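Local atomic coordinates of ADP compounds hydrolase nudE (Escherichia coli, PDB entry 1VHZ), a protein that hydrolyses ADP-ribose and related compounds such as NADH, Ap2A and Ap3A with the help of magnesium or another divalent cation, working as a homodimer of the Nudix family. Residues K99-F104 against E145-V150; A93-L98 against F104-L109; D30-F33 against V37-V40; F79-I84 against E168-S173. One frame throughout, in Å; residues are numbered along the deposited sequence.

Interaction 1 of 4, residues K99-F104 against E145-V150; sequences KEEVGF and EPLPQV
With CG turned beside its backbone N (chi1 -73°) and the chain straight beyond it, Gln149 reaches across to Val102 at the end of the Nudix helix, 90-102. Leu147 has its CG in the same setting, and its CD1 branch passes obliquely beside Glu101, 3.9 Å from that residue's CB and alongside CG, CD and OE1 of the arm. The Gln149 amide does two jobs. Its flat end lies against a methyl of Val102, CG2 being 3.6 Å from Gln149 NE2, while the same NE2 gives a weak, bent hydrogen bond (3.2 Å, 130°) to Val102 O. A glutamine suits this edge because it is long enough to span the gap and brings an N-H to a helix-end carbonyl. Gly103 follows with a positive phi of 76°, a value that glycine takes easily, as the chain leaves the helix. Water 1 fills the seam: it donates to Glu101 O (2.7 Å) and Leu147 O (2.6 Å) and accepts from Gln149 NE2 (2.9 Å). Glu101 O also takes a bond from water 2. The carboxylate of Glu101, a metal ligand by similarity, has its OE1 bonded to Ser80. Thus leucine borders the aliphatic stem of a probable metal ligand, while carbonyls at the helix end are met by an amide and by water, a polar and hydrated join between the helix and the loop that leads into strand 149-153.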
loop_
_atom_site.group_PDB
_atom_site.type_symbol
_atom_site.label_atom_id
_atom_site.label_comp_id
_atom_site.label_asym_id
_atom_site.label_seq_id
_atom_site.Cartn_x
_atom_site.Cartn_y
_atom_site.Cartn_z
ATOM N N LYS A 99 8.340 11.464 18.923
ATOM C CA LYS A 99 9.057 12.548 19.549
ATOM C C LYS A 99 9.604 13.519 18.500
ATOM O O LYS A 99 9.439 14.720 18.667
ATOM C CB LYS A 99 10.213 12.068 20.433
ATOM C CG LYS A 99 9.811 11.310 21.673
ATOM C CD LYS A 99 11.034 10.750 22.413
ATOM C CE LYS A 99 10.512 9.874 23.571
ATOM N NZ LYS A 99 11.614 9.031 24.109
ATOM N N GLU A 100 10.207 12.967 17.449
ATOM C CA GLU A 100 10.755 13.748 16.369
ATOM C C GLU A 100 9.684 14.461 15.543
ATOM O O GLU A 100 9.861 15.604 15.127
ATOM C CB GLU A 100 11.550 12.869 15.381
ATOM C CG GLU A 100 12.891 12.362 15.871
ATOM C CD GLU A 100 13.534 11.343 14.960
ATOM O OE1 GLU A 100 14.498 10.683 15.404
ATOM O OE2 GLU A 100 13.089 11.151 13.794
ATOM N N GLU A 101 8.547 13.803 15.299
ATOM C CA GLU A 101 7.563 14.442 14.424
ATOM C C GLU A 101 6.478 15.243 15.083
ATOM O O GLU A 101 6.049 16.273 14.551
ATOM C CB GLU A 101 6.935 13.345 13.533
ATOM C CG GLU A 101 7.995 12.691 12.637
ATOM C CD GLU A 101 7.387 11.848 11.536
ATOM O OE1 GLU A 101 6.157 11.890 11.328
ATOM O OE2 GLU A 101 8.152 11.132 10.856
ATOM N N VAL A 102 6.082 14.845 16.275
ATOM C CA VAL A 102 4.961 15.516 16.942
ATOM C C VAL A 102 5.258 16.049 18.302
ATOM O O VAL A 102 4.381 16.645 18.939
ATOM C CB VAL A 102 3.839 14.451 16.844
ATOM C CG1 VAL A 102 3.085 14.152 18.087
ATOM C CG2 VAL A 102 2.941 14.836 15.664
ATOM N N GLY A 103 6.475 15.889 18.830
ATOM C CA GLY A 103 6.814 16.411 20.131
ATOM C C GLY A 103 6.275 15.660 21.324
ATOM O O GLY A 103 6.284 16.191 22.441
ATOM N N PHE A 104 5.897 14.394 21.187
ATOM C CA PHE A 104 5.415 13.616 22.312
ATOM C C PHE A 104 6.084 12.218 22.275
ATOM O O PHE A 104 6.456 11.735 21.226
ATOM C CB PHE A 104 3.932 13.325 22.272
ATOM C CG PHE A 104 2.922 14.397 22.472
ATOM C CD1 PHE A 104 2.671 14.938 23.722
ATOM C CD2 PHE A 104 2.149 14.839 21.398
ATOM C CE1 PHE A 104 1.709 15.907 23.911
ATOM C CE2 PHE A 104 1.178 15.811 21.578
ATOM C CZ PHE A 104 0.960 16.349 22.833
ATOM N N GLU A 145 10.469 20.931 6.946
ATOM C CA GLU A 145 9.512 21.924 7.450
ATOM C C GLU A 145 8.659 21.260 8.514
ATOM O O GLU A 145 8.580 20.033 8.546
ATOM C CB GLU A 145 8.679 22.527 6.319
ATOM C CG GLU A 145 7.752 21.582 5.610
ATOM C CD GLU A 145 6.940 22.103 4.456
ATOM O OE1 GLU A 145 6.867 23.312 4.133
ATOM O OE2 GLU A 145 6.310 21.238 3.790
ATOM N N PRO A 146 8.093 22.044 9.410
ATOM C CA PRO A 146 7.244 21.524 10.462
ATOM C C PRO A 146 6.057 20.749 9.902
ATOM O O PRO A 146 5.599 20.985 8.777
ATOM C CB PRO A 146 6.799 22.753 11.244
ATOM C CG PRO A 146 7.685 23.868 10.817
ATOM C CD PRO A 146 8.184 23.525 9.442
ATOM N N LEU A 147 5.596 19.748 10.633
ATOM C CA LEU A 147 4.456 18.930 10.235
ATOM C C LEU A 147 3.216 19.355 11.008
ATOM O O LEU A 147 3.104 19.083 12.208
ATOM C CB LEU A 147 4.796 17.456 10.516
ATOM C CG LEU A 147 6.113 16.995 9.875
ATOM C CD1 LEU A 147 6.593 15.671 10.446
ATOM C CD2 LEU A 147 5.960 16.914 8.358
ATOM N N PRO A 148 2.316 20.080 10.375
ATOM C CA PRO A 148 1.108 20.546 11.050
ATOM C C PRO A 148 0.323 19.342 11.556
ATOM O O PRO A 148 0.249 18.328 10.859
ATOM C CB PRO A 148 0.347 21.342 10.006
ATOM C CG PRO A 148 1.315 21.625 8.922
ATOM C CD PRO A 148 2.349 20.507 8.969
ATOM N N GLN A 149 -0.167 19.433 12.779
ATOM C CA GLN A 149 -0.936 18.404 13.432
ATOM C C GLN A 149 -2.429 18.638 13.281
ATOM O O GLN A 149 -2.901 19.773 13.169
ATOM C CB GLN A 149 -0.587 18.354 14.941
ATOM C CG GLN A 149 0.783 17.763 15.187
ATOM C CD GLN A 149 1.255 17.839 16.614
ATOM O OE1 GLN A 149 0.494 17.567 17.535
ATOM N NE2 GLN A 149 2.534 18.182 16.802
ATOM N N VAL A 150 -3.177 17.545 13.151
ATOM C CA VAL A 150 -4.631 17.615 13.030
ATOM C C VAL A 150 -5.274 16.649 14.036
ATOM O O VAL A 150 -4.982 15.441 14.015
ATOM C CB VAL A 150 -5.149 17.283 11.629
ATOM C CG1 VAL A 150 -6.683 17.409 11.582
ATOM C CG2 VAL A 150 -4.547 18.182 10.559
HETATM O O HOH W 1 4.230 18.277 14.437
HETATM O O HOH W 2 7.583 18.497 13.037
#

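Interaction 2 of 4, residues A93-L98 against F104-L109; sequences AANREL and FGANDL
Asn95 and Ala106 form the polar link here: Asn95 OD1 accepts the backbone N-H of Ala106 at 2.8 Å, nearly straight (157°) and in the plane of the amide carbonyl. The side chain leaves the helix with CG roughly opposite the backbone N (chi1 -150°), which swings the oxygen to the strand. Asparagine is thus short enough to dock on the main chain without pushing the two elements apart. OD1 also sits 3.3 Å from Gly105 CA, where a CB would probably come close against the oxygen, which is consistent with a glycine.

Apolar contacts flank this bond. Leu109 CD1 meets Asn95 CB at 3.8 Å, the two side chains crossing at about a right angle, and its other branch, CD2, reaches the methyl of Ala94. Leu98 CD1 lies 4.1 Å from Ala106 CB; small alanines on both partners let the leucines fill the interface.

As for the backbones, helix 93-98 and strand 104-106 run nearly antiparallel, 6.9 Å apart at closest approach. Ala94 and Leu98 also pack on Ile54 of strand 51-58, and Gly105 is backbone-bonded to Tyr135, so the helix packs on one sheet, in which strands 51-58, 125-136 and 104-116 are neighbours in that order.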
loop_
_atom_site.group_PDB
_atom_site.type_symbol
_atom_site.label_atom_id
_atom_site.label_comp_id
_atom_site.label_asym_id
_atom_site.label_seq_id
_atom_site.Cartn_x
_atom_site.Cartn_y
_atom_site.Cartn_z
ATOM N N ALA A 93 11.408 2.487 17.807
ATOM C CA ALA A 93 11.348 3.338 16.613
ATOM C C ALA A 93 10.090 4.202 16.680
ATOM O O ALA A 93 10.147 5.397 16.381
ATOM C CB ALA A 93 11.363 2.499 15.352
ATOM N N ALA A 94 8.971 3.596 17.104
ATOM C CA ALA A 94 7.725 4.343 17.172
ATOM C C ALA A 94 7.856 5.532 18.130
ATOM O O ALA A 94 7.491 6.651 17.784
ATOM C CB ALA A 94 6.567 3.444 17.593
ATOM N N ASN A 95 8.368 5.272 19.329
ATOM C CA ASN A 95 8.537 6.322 20.338
ATOM C C ASN A 95 9.438 7.441 19.821
ATOM O O ASN A 95 9.093 8.612 19.928
ATOM C CB ASN A 95 9.056 5.699 21.635
ATOM C CG ASN A 95 8.633 6.422 22.893
ATOM O OD1 ASN A 95 7.625 7.118 22.947
ATOM N ND2 ASN A 95 9.418 6.280 23.962
ATOM N N ARG A 96 10.570 7.092 19.221
ATOM C CA ARG A 96 11.504 8.058 18.673
ATOM C C ARG A 96 10.852 8.874 17.557
ATOM O O ARG A 96 10.969 10.106 17.553
ATOM C CB ARG A 96 12.775 7.366 18.159
ATOM C CG ARG A 96 13.769 8.302 17.468
ATOM C CD ARG A 96 14.997 7.546 16.954
ATOM N NE ARG A 96 14.627 6.439 16.071
ATOM C CZ ARG A 96 14.027 6.579 14.888
ATOM N NH1 ARG A 96 13.713 7.781 14.397
ATOM N NH2 ARG A 96 13.710 5.497 14.174
ATOM N N GLU A 97 10.179 8.207 16.609
ATOM C CA GLU A 97 9.525 8.921 15.523
ATOM C C GLU A 97 8.447 9.863 16.056
ATOM O O GLU A 97 8.345 10.976 15.530
ATOM C CB GLU A 97 8.917 7.995 14.470
ATOM C CG GLU A 97 9.917 7.194 13.653
ATOM C CD GLU A 97 10.667 8.042 12.637
ATOM O OE1 GLU A 97 11.810 7.652 12.297
ATOM O OE2 GLU A 97 10.124 9.074 12.181
ATOM N N LEU A 98 7.651 9.454 17.027
ATOM C CA LEU A 98 6.629 10.366 17.554
ATOM C C LEU A 98 7.312 11.646 18.095
ATOM O O LEU A 98 6.833 12.739 17.833
ATOM C CB LEU A 98 5.852 9.775 18.691
ATOM C CG LEU A 98 4.439 9.303 18.714
ATOM C CD1 LEU A 98 3.890 9.374 20.162
ATOM C CD2 LEU A 98 3.494 10.045 17.785
ATOM N N PHE A 104 5.897 14.394 21.187
ATOM C CA PHE A 104 5.415 13.616 22.312
ATOM C C PHE A 104 6.084 12.218 22.275
ATOM O O PHE A 104 6.456 11.735 21.226
ATOM C CB PHE A 104 3.932 13.325 22.272
ATOM C CG PHE A 104 2.922 14.397 22.472
ATOM C CD1 PHE A 104 2.671 14.938 23.722
ATOM C CD2 PHE A 104 2.149 14.839 21.398
ATOM C CE1 PHE A 104 1.709 15.907 23.911
ATOM C CE2 PHE A 104 1.178 15.811 21.578
ATOM C CZ PHE A 104 0.960 16.349 22.833
ATOM N N GLY A 105 6.174 11.634 23.453
ATOM C CA GLY A 105 6.646 10.249 23.602
ATOM C C GLY A 105 5.362 9.529 24.046
ATOM O O GLY A 105 4.375 10.247 24.307
ATOM N N ALA A 106 5.333 8.221 24.159
ATOM C CA ALA A 106 4.093 7.569 24.610
ATOM C C ALA A 106 4.428 6.516 25.653
ATOM O O ALA A 106 5.397 5.788 25.432
ATOM C CB ALA A 106 3.371 6.920 23.430
ATOM N N ASN A 107 3.666 6.412 26.739
ATOM C CA ASN A 107 3.973 5.364 27.724
ATOM C C ASN A 107 3.304 4.057 27.328
ATOM O O ASN A 107 3.643 3.012 27.864
ATOM C CB ASN A 107 3.497 5.743 29.129
ATOM C CG ASN A 107 4.292 6.925 29.682
ATOM O OD1 ASN A 107 5.515 6.950 29.585
ATOM N ND2 ASN A 107 3.595 7.912 30.219
ATOM N N ASP A 108 2.354 4.114 26.385
ATOM C CA ASP A 108 1.647 2.890 26.006
ATOM C C ASP A 108 1.647 2.691 24.503
ATOM O O ASP A 108 0.835 3.234 23.750
ATOM C CB ASP A 108 0.251 2.947 26.623
ATOM C CG ASP A 108 -0.586 1.718 26.380
ATOM O OD1 ASP A 108 -1.808 1.727 26.650
ATOM O OD2 ASP A 108 -0.055 0.701 25.901
ATOM N N LEU A 109 2.547 1.826 24.034
ATOM C CA LEU A 109 2.693 1.535 22.616
ATOM C C LEU A 109 2.274 0.116 22.292
ATOM O O LEU A 109 2.669 -0.829 22.973
ATOM C CB LEU A 109 4.132 1.804 22.173
ATOM C CG LEU A 109 4.572 3.271 22.220
ATOM C CD1 LEU A 109 6.084 3.408 22.273
ATOM C CD2 LEU A 109 4.010 4.032 21.025
#

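Interaction 3 of 4, residues D30-F33 against V37-V40; sequences DLEF and VRRV
Leu31 and Arg39 make the closely knit part of this beta hairpin, an antiparallel hydrogen-bonded pair. Leu31 N donates to Arg39 O at 2.8 Å and 164°, and Arg39 N returns a bond of 3.1 Å to Leu31 O. One step on, Phe33 N donates to Val37 O at 2.8 Å; the same oxygen lies in the plane of the Phe33 ring, at its edge, 3.5 Å from CD1. Arg39 CB also lies at the ring edge, nearest CE1, a flat apolar side chain suiting a place beside the arginine stem. The Arg39 guanidinium itself leads away, bonding Asp142 O of the second subunit, and Arg39 touches the bound ADP-ribose.

The other face, bearing Asp30, Glu32, Arg38 and Val40, is looser, Arg38 and Val40 being exposed. Here Asp30 runs beside Val40, whereas Glu32, its CG anti to the backbone N (chi1 -167°), crosses Arg38. Arg38 grips it side-on, NE at 2.6 Å and NH1 at 2.9 Å both giving to Glu32 OE1, with the carboxylate and guanidinium planes turned 34° from each other and NE taken on the anti lone pair. With an alanine in place of Glu32, the Arg38 guanidinium would probably be left without its carboxylate mate and be freer to turn.

Leu13, from strand 11-20, touches Asp30, Glu32 and Arg38, and that strand bonds along 25-32, making this hairpin two-thirds of a three-stranded antiparallel sheet. Leu31, Phe33, Val37 and Arg39 pack on the second subunit.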
loop_
_atom_site.group_PDB
_atom_site.type_symbol
_atom_site.label_atom_id
_atom_site.label_comp_id
_atom_site.label_asym_id
_atom_site.label_seq_id
_atom_site.Cartn_x
_atom_site.Cartn_y
_atom_site.Cartn_z
ATOM N N ASP A 30 16.523 -12.743 -13.419
ATOM C CA ASP A 30 16.185 -13.779 -14.388
ATOM C C ASP A 30 15.521 -14.925 -13.609
ATOM O O ASP A 30 16.069 -15.396 -12.615
ATOM C CB ASP A 30 17.399 -14.316 -15.133
ATOM C CG ASP A 30 17.790 -13.401 -16.278
ATOM O OD1 ASP A 30 17.355 -13.675 -17.409
ATOM O OD2 ASP A 30 18.504 -12.413 -16.032
ATOM N N LEU A 31 14.339 -15.329 -14.057
ATOM C CA LEU A 31 13.608 -16.380 -13.390
ATOM C C LEU A 31 13.218 -17.544 -14.299
ATOM O O LEU A 31 12.925 -17.354 -15.469
ATOM C CB LEU A 31 12.250 -15.819 -12.889
ATOM C CG LEU A 31 12.289 -14.930 -11.652
ATOM C CD1 LEU A 31 10.902 -14.377 -11.367
ATOM C CD2 LEU A 31 12.819 -15.703 -10.450
ATOM N N GLU A 32 13.111 -18.711 -13.675
ATOM C CA GLU A 32 12.668 -19.891 -14.383
ATOM C C GLU A 32 11.522 -20.483 -13.545
ATOM O O GLU A 32 11.787 -20.980 -12.456
ATOM C CB GLU A 32 13.699 -20.976 -14.656
ATOM C CG GLU A 32 13.138 -21.990 -15.686
ATOM C CD GLU A 32 14.191 -23.039 -16.032
ATOM O OE1 GLU A 32 15.224 -22.678 -16.636
ATOM O OE2 GLU A 32 13.995 -24.218 -15.694
ATOM N N PHE A 33 10.314 -20.355 -14.074
ATOM C CA PHE A 33 9.167 -20.903 -13.358
ATOM C C PHE A 33 9.155 -22.423 -13.419
ATOM O O PHE A 33 9.909 -23.045 -14.153
ATOM C CB PHE A 33 7.878 -20.290 -13.905
ATOM C CG PHE A 33 7.787 -18.825 -13.553
ATOM C CD1 PHE A 33 8.353 -17.865 -14.381
ATOM C CD2 PHE A 33 7.156 -18.419 -12.387
ATOM C CE1 PHE A 33 8.269 -16.520 -14.058
ATOM C CE2 PHE A 33 7.078 -17.076 -12.050
ATOM C CZ PHE A 33 7.643 -16.123 -12.887
ATOM N N VAL A 37 9.097 -21.915 -18.015
ATOM C CA VAL A 37 8.983 -20.597 -18.638
ATOM C C VAL A 37 10.001 -19.648 -18.009
ATOM O O VAL A 37 10.192 -19.627 -16.782
ATOM C CB VAL A 37 7.550 -20.064 -18.451
ATOM C CG1 VAL A 37 7.381 -18.639 -18.938
ATOM C CG2 VAL A 37 6.551 -20.972 -19.191
ATOM N N ARG A 38 10.743 -18.941 -18.846
ATOM C CA ARG A 38 11.745 -17.994 -18.386
ATOM C C ARG A 38 11.281 -16.568 -18.667
ATOM O O ARG A 38 10.646 -16.301 -19.686
ATOM C CB ARG A 38 13.137 -18.221 -18.969
ATOM C CG ARG A 38 13.833 -19.411 -18.323
ATOM C CD ARG A 38 15.251 -19.586 -18.839
ATOM N NE ARG A 38 15.959 -20.619 -18.082
ATOM C CZ ARG A 38 17.275 -20.796 -18.159
ATOM N NH1 ARG A 38 17.847 -21.747 -17.440
ATOM N NH2 ARG A 38 17.988 -20.013 -18.960
ATOM N N ARG A 39 11.560 -15.700 -17.715
ATOM C CA ARG A 39 11.169 -14.296 -17.795
ATOM C C ARG A 39 12.179 -13.481 -16.978
ATOM O O ARG A 39 12.841 -13.992 -16.071
ATOM C CB ARG A 39 9.778 -14.101 -17.217
ATOM C CG ARG A 39 8.520 -13.990 -17.958
ATOM C CD ARG A 39 8.309 -14.411 -19.354
ATOM N NE ARG A 39 7.027 -14.887 -19.764
ATOM C CZ ARG A 39 5.772 -14.571 -19.574
ATOM N NH1 ARG A 39 5.372 -13.552 -18.814
ATOM N NH2 ARG A 39 4.806 -15.306 -20.155
ATOM N N VAL A 40 12.329 -12.225 -17.357
ATOM C CA VAL A 40 13.232 -11.295 -16.681
ATOM C C VAL A 40 12.366 -10.228 -16.002
ATOM O O VAL A 40 11.606 -9.530 -16.681
ATOM C CB VAL A 40 14.193 -10.604 -17.663
ATOM C CG1 VAL A 40 15.089 -9.608 -16.937
ATOM C CG2 VAL A 40 15.038 -11.645 -18.395
#

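Interaction 4 of 4, residues F79-I84 against E168-S173; sequences FSKGLI and EARNVS
Lys81 NZ donates to Asn171 OD1 at 2.7 Å, fastening strand 80-83 of the Nudix fold, where the Nudix box begins, to the first turn of helix 169-184. The same nitrogen donates to Phe79 O at 2.8 Å, in the carbonyl plane and on a lone pair. Lysine suits the place: its chain is extended until a final bend (chi4 86°) turns NZ back toward both oxygens, and two waters take weak bonds from it. On the way, Lys81 CD lies over one face of the Arg170 guanidinium, 3.9 Å from NH1. Phe79, packed on Met53 and Leu64, turns its ring edge to the helix, with CE1 3.7 Å from Asn171 O. A methionine in place of Lys81 would probably leave Asn171 OD1 and Phe79 O without their shared donor.

In the next shell, Asn171 ND2 bonds Phe166 O and water 3, which fixes the amide's rotation. Glu168 caps the helix and steers Arg170: its OE2 makes a salt bridge to Arg170 NE (2.8 Å) and also accepts from Ala118 N of the second subunit. Its other oxygen, OE1, takes the Asn171 N-H at 2.9 Å and 154°, met nearly along the C-O bond.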
loop_
_atom_site.group_PDB
_atom_site.type_symbol
_atom_site.label_atom_id
_atom_site.label_comp_id
_atom_site.label_asym_id
_atom_site.label_seq_id
_atom_site.Cartn_x
_atom_site.Cartn_y
_atom_site.Cartn_z
ATOM N N PHE A 79 -1.070 9.441 9.106
ATOM C CA PHE A 79 -0.320 9.029 10.273
ATOM C C PHE A 79 1.182 9.184 10.062
ATOM O O PHE A 79 1.706 9.037 8.961
ATOM C CB PHE A 79 -0.664 7.580 10.640
ATOM C CG PHE A 79 -2.147 7.377 10.836
ATOM C CD1 PHE A 79 -2.866 6.545 9.998
ATOM C CD2 PHE A 79 -2.818 8.051 11.853
ATOM C CE1 PHE A 79 -4.231 6.361 10.187
ATOM C CE2 PHE A 79 -4.174 7.876 12.040
ATOM C CZ PHE A 79 -4.890 7.027 11.210
ATOM N N SER A 80 1.838 9.529 11.144
ATOM C CA SER A 80 3.297 9.709 11.176
ATOM C C SER A 80 3.962 8.400 10.822
ATOM O O SER A 80 3.534 7.302 11.213
ATOM C CB SER A 80 3.616 10.272 12.577
ATOM O OG SER A 80 4.861 9.795 13.031
ATOM N N LYS A 81 4.968 8.421 9.971
ATOM C CA LYS A 81 5.672 7.257 9.481
ATOM C C LYS A 81 7.178 7.511 9.449
ATOM O O LYS A 81 7.599 8.642 9.178
ATOM C CB LYS A 81 5.261 7.009 7.990
ATOM C CG LYS A 81 3.821 6.631 7.792
ATOM C CD LYS A 81 3.302 6.670 6.377
ATOM C CE LYS A 81 1.777 6.603 6.324
ATOM N NZ LYS A 81 1.083 7.928 6.454
ATOM N N GLY A 82 7.956 6.455 9.596
ATOM C CA GLY A 82 9.413 6.567 9.537
ATOM C C GLY A 82 10.031 5.172 9.424
ATOM O O GLY A 82 9.351 4.155 9.340
ATOM N N LEU A 83 11.353 5.128 9.446
ATOM C CA LEU A 83 12.086 3.895 9.365
ATOM C C LEU A 83 12.564 3.423 10.734
ATOM O O LEU A 83 12.813 4.208 11.637
ATOM C CB LEU A 83 13.313 4.088 8.450
ATOM C CG LEU A 83 12.982 4.438 7.001
ATOM C CD1 LEU A 83 14.269 4.691 6.210
ATOM C CD2 LEU A 83 12.173 3.321 6.363
ATOM N N ILE A 84 12.649 2.102 10.867
ATOM C CA ILE A 84 13.173 1.517 12.113
ATOM C C ILE A 84 14.696 1.486 11.973
ATOM O O ILE A 84 15.165 0.890 10.995
ATOM C CB ILE A 84 12.640 0.080 12.281
ATOM C CG1 ILE A 84 11.109 0.139 12.420
ATOM C CG2 ILE A 84 13.337 -0.596 13.453
ATOM C CD1 ILE A 84 10.437 -1.184 12.724
ATOM N N GLU A 168 -4.749 6.733 1.172
ATOM C CA GLU A 168 -3.531 6.027 0.792
ATOM C C GLU A 168 -3.615 4.649 1.446
ATOM O O GLU A 168 -4.038 4.557 2.604
ATOM C CB GLU A 168 -2.319 6.845 1.203
ATOM C CG GLU A 168 -0.982 6.286 0.764
ATOM C CD GLU A 168 -0.443 5.228 1.706
ATOM O OE1 GLU A 168 -0.904 5.171 2.868
ATOM O OE2 GLU A 168 0.451 4.466 1.299
ATOM N N ALA A 169 -3.242 3.584 0.743
ATOM C CA ALA A 169 -3.398 2.230 1.246
ATOM C C ALA A 169 -2.909 1.945 2.646
ATOM O O ALA A 169 -3.581 1.145 3.348
ATOM C CB ALA A 169 -2.842 1.176 0.280
ATOM N N ARG A 170 -1.776 2.460 3.062
ATOM C CA ARG A 170 -1.254 2.214 4.412
ATOM C C ARG A 170 -2.072 2.979 5.444
ATOM O O ARG A 170 -2.369 2.408 6.501
ATOM C CB ARG A 170 0.231 2.580 4.475
ATOM C CG ARG A 170 1.071 1.632 3.597
ATOM C CD ARG A 170 2.488 2.191 3.370
ATOM N NE ARG A 170 2.452 3.588 3.004
ATOM C CZ ARG A 170 3.468 4.429 2.951
ATOM N NH1 ARG A 170 3.289 5.709 2.613
ATOM N NH2 ARG A 170 4.683 4.008 3.251
ATOM N N ASN A 171 -2.478 4.220 5.115
ATOM C CA ASN A 171 -3.309 4.997 6.019
ATOM C C ASN A 171 -4.661 4.310 6.219
ATOM O O ASN A 171 -5.141 4.167 7.348
ATOM C CB ASN A 171 -3.612 6.431 5.510
ATOM C CG ASN A 171 -2.441 7.382 5.657
ATOM O OD1 ASN A 171 -1.532 7.176 6.473
ATOM N ND2 ASN A 171 -2.419 8.422 4.833
ATOM N N VAL A 172 -5.274 3.900 5.110
ATOM C CA VAL A 172 -6.605 3.256 5.195
ATOM C C VAL A 172 -6.544 1.943 5.945
ATOM O O VAL A 172 -7.370 1.664 6.812
ATOM C CB VAL A 172 -7.207 3.116 3.795
ATOM C CG1 VAL A 172 -8.454 2.257 3.770
ATOM C CG2 VAL A 172 -7.536 4.513 3.218
ATOM N N SER A 173 -5.534 1.105 5.650
ATOM C CA SER A 173 -5.363 -0.150 6.368
ATOM C C SER A 173 -5.243 0.119 7.875
ATOM O O SER A 173 -5.915 -0.521 8.670
ATOM C CB SER A 173 -4.033 -0.831 5.952
ATOM O OG SER A 173 -4.139 -1.326 4.644
HETATM O O HOH W 3 -0.028 10.331 5.148
HETATM O O HOH W 4 0.980 7.438 3.509
#

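Interaction 3 comes first along the chain and stands apart, its centre 46 Å from interaction 1 and 33 Å from interaction 4, in the three-stranded N-terminal sheet. The other three cluster in the Nudix domain: interactions 1 and 2 share helix 90-102 and Phe104, with centres 12 Å apart, and both are nested in the loop closed by interaction 4, 15 Å from each. Strand 80-83 leads into that helix, and segments 79-84 and 93-98 meet where Arg96 NH2 reaches Leu83 O and Ala93 CB packs on Ile84 CG1. The Nudix box, with its probable metal ligands Glu97 and Glu101, thus has contacts on its helix and on the strand before it, while interactions 1, 3 and 4 all touch the second subunit.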